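Local coordinates for CRISPR protein (Archaeoglobus fulgidus, PDB 4MJK) that probably serves as the Cas5 subunit of an archaeal type I-A CRISPR Cascade complex, which binds the crRNA, at residues L202-V207 with K224-R229. Sequence-based numbering, arbitrary orientation.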
loop_
_atom_site.group_PDB
_atom_site.type_symbol
_atom_site.label_atom_id
_atom_site.label_comp_id
_atom_site.label_asym_id
_atom_site.label_seq_id
_atom_site.Cartn_x
_atom_site.Cartn_y
_atom_site.Cartn_z
ATOM N N LEU A 202 -11.382 19.454 4.185
ATOM C CA LEU A 202 -12.648 20.066 3.790
ATOM C C LEU A 202 -13.712 19.848 4.880
ATOM O O LEU A 202 -13.839 18.756 5.460
ATOM C CB LEU A 202 -13.127 19.530 2.432
ATOM C CG LEU A 202 -12.205 19.788 1.229
ATOM C CD1 LEU A 202 -12.733 19.128 -0.045
ATOM C CD2 LEU A 202 -11.990 21.293 1.010
ATOM N N ASN A 203 -14.467 20.901 5.173
ATOM C CA ASN A 203 -15.468 20.860 6.232
ATOM C C ASN A 203 -16.628 19.938 5.848
ATOM O O ASN A 203 -17.262 20.134 4.813
ATOM C CB ASN A 203 -15.945 22.296 6.521
ATOM C CG ASN A 203 -16.928 22.380 7.670
ATOM O OD1 ASN A 203 -17.201 21.400 8.353
ATOM N ND2 ASN A 203 -17.462 23.573 7.893
ATOM N N PRO A 204 -16.899 18.904 6.664
ATOM C CA PRO A 204 -17.977 17.995 6.253
ATOM C C PRO A 204 -19.353 18.485 6.705
ATOM O O PRO A 204 -20.362 17.906 6.321
ATOM C CB PRO A 204 -17.626 16.701 6.986
ATOM C CG PRO A 204 -16.980 17.178 8.265
ATOM C CD PRO A 204 -16.206 18.432 7.878
ATOM N N PHE A 205 -19.386 19.520 7.532
ATOM C CA PHE A 205 -20.641 19.999 8.098
ATOM C C PHE A 205 -21.280 21.005 7.162
ATOM O O PHE A 205 -20.648 21.981 6.757
ATOM C CB PHE A 205 -20.411 20.615 9.473
ATOM C CG PHE A 205 -19.821 19.663 10.456
ATOM C CD1 PHE A 205 -20.531 18.541 10.861
ATOM C CD2 PHE A 205 -18.558 19.867 10.964
ATOM C CE1 PHE A 205 -19.988 17.642 11.756
ATOM C CE2 PHE A 205 -18.006 18.964 11.858
ATOM C CZ PHE A 205 -18.729 17.856 12.253
ATOM N N GLU A 206 -22.522 20.742 6.789
ATOM C CA GLU A 206 -23.274 21.667 5.952
ATOM C C GLU A 206 -24.395 22.288 6.769
ATOM O O GLU A 206 -24.884 21.689 7.728
ATOM C CB GLU A 206 -23.849 20.945 4.728
ATOM C CG GLU A 206 -22.806 20.218 3.882
ATOM C CD GLU A 206 -22.799 20.665 2.424
ATOM O OE1 GLU A 206 -23.362 21.741 2.126
ATOM O OE2 GLU A 206 -22.228 19.935 1.575
ATOM N N VAL A 207 -24.804 23.493 6.389
ATOM C CA VAL A 207 -25.943 24.133 7.028
ATOM C C VAL A 207 -27.158 24.111 6.107
ATOM O O VAL A 207 -27.036 24.343 4.906
ATOM C CB VAL A 207 -25.627 25.588 7.420
ATOM C CG1 VAL A 207 -26.878 26.278 7.954
ATOM C CG2 VAL A 207 -24.497 25.628 8.448
ATOM N N LYS A 224 -15.013 26.628 4.801
ATOM C CA LYS A 224 -14.659 25.637 3.786
ATOM C C LYS A 224 -13.752 24.535 4.328
ATOM O O LYS A 224 -13.857 23.389 3.915
ATOM C CB LYS A 224 -14.017 26.297 2.559
ATOM C CG LYS A 224 -14.784 27.500 2.004
ATOM C CD LYS A 224 -16.279 27.430 2.310
ATOM C CE LYS A 224 -16.967 26.254 1.620
ATOM N NZ LYS A 224 -18.334 26.033 2.193
ATOM N N ALA A 225 -12.861 24.900 5.241
ATOM C CA ALA A 225 -11.910 23.958 5.835
ATOM C C ALA A 225 -12.057 23.882 7.357
ATOM O O ALA A 225 -12.463 24.848 7.990
ATOM C CB ALA A 225 -10.503 24.359 5.483
ATOM N N VAL A 226 -11.680 22.745 7.943
ATOM C CA VAL A 226 -11.753 22.568 9.386
ATOM C C VAL A 226 -10.453 21.929 9.900
ATOM O O VAL A 226 -9.900 21.034 9.266
ATOM C CB VAL A 226 -12.966 21.680 9.784
ATOM C CG1 VAL A 226 -12.886 20.320 9.098
ATOM C CG2 VAL A 226 -13.030 21.496 11.280
ATOM N N LEU A 227 -9.972 22.407 11.036
ATOM C CA LEU A 227 -8.794 21.848 11.679
ATOM C C LEU A 227 -9.216 20.720 12.618
ATOM O O LEU A 227 -10.112 20.918 13.432
ATOM C CB LEU A 227 -8.086 22.944 12.473
ATOM C CG LEU A 227 -6.879 22.479 13.296
ATOM C CD1 LEU A 227 -5.761 21.987 12.398
ATOM C CD2 LEU A 227 -6.395 23.593 14.223
ATOM N N TYR A 228 -8.592 19.541 12.489
ATOM C CA TYR A 228 -8.875 18.405 13.375
ATOM C C TYR A 228 -7.637 18.020 14.154
ATOM O O TYR A 228 -6.518 18.144 13.645
ATOM C CB TYR A 228 -9.274 17.161 12.561
ATOM C CG TYR A 228 -10.756 16.892 12.459
ATOM C CD1 TYR A 228 -11.588 17.762 11.792
ATOM C CD2 TYR A 228 -11.318 15.748 13.033
ATOM C CE1 TYR A 228 -12.950 17.518 11.684
ATOM C CE2 TYR A 228 -12.676 15.485 12.923
ATOM C CZ TYR A 228 -13.489 16.378 12.248
ATOM O OH TYR A 228 -14.851 16.135 12.143
ATOM N N ARG A 229 -7.835 17.513 15.368
ATOM C CA ARG A 229 -6.789 16.775 16.055
ATOM C C ARG A 229 -7.066 15.305 15.748
ATOM O O ARG A 229 -8.220 14.896 15.717
ATOM C CB ARG A 229 -6.814 17.026 17.565
ATOM C CG ARG A 229 -6.566 18.475 17.952
ATOM C CD ARG A 229 -5.215 19.012 17.456
ATOM N NE ARG A 229 -4.039 18.307 17.979
ATOM C CZ ARG A 229 -3.347 18.685 19.057
ATOM N NH1 ARG A 229 -3.720 19.752 19.757
ATOM N NH2 ARG A 229 -2.279 17.999 19.440
#
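Asn203 N donates to Lys224 O (2.9 Å) in a nearly straight bond, 169° at the hydrogen. Leu202 CA, 3.5 Å from the same Lys224 O, adds a CA-H...O contact. Beside this bond Leu202 and Ala225 form an antiparallel non-hydrogen-bonded pair, the last step between strands 196-202 and 225-231 before residues 203-207 turn away. Asn203 shapes that turn: with CG anti to the backbone N (chi1 -176°), its OD1 accepts from Phe205 N at 3.0 Å, an Asx turn, while ND2 donates to Lys223 O, so one amide ties the turn to the residue preceding Lys224. The apolar contacts lie further along. Val226 points CG1 at the turn, 3.9 Å from Asn203 CA and 4.0 Å from Pro204 CD; the side chains of Pro204 and Val226 cross at about a right angle. Pro204 CG sits over the centre of one face of the Phe205 ring, whose CZ approaches Tyr228 OH obliquely at 4.2 Å. Pro204 also packs on helix 33-46 and, with Phe205, on strand 66-73. Polar bonds thus fix the strand end and turn, while Pro204, Phe205 and Val226 pack the loop between the three-stranded sheet and strand 66-73, which Tyr228 OH also joins by hydrogen-bonding Ile69 O.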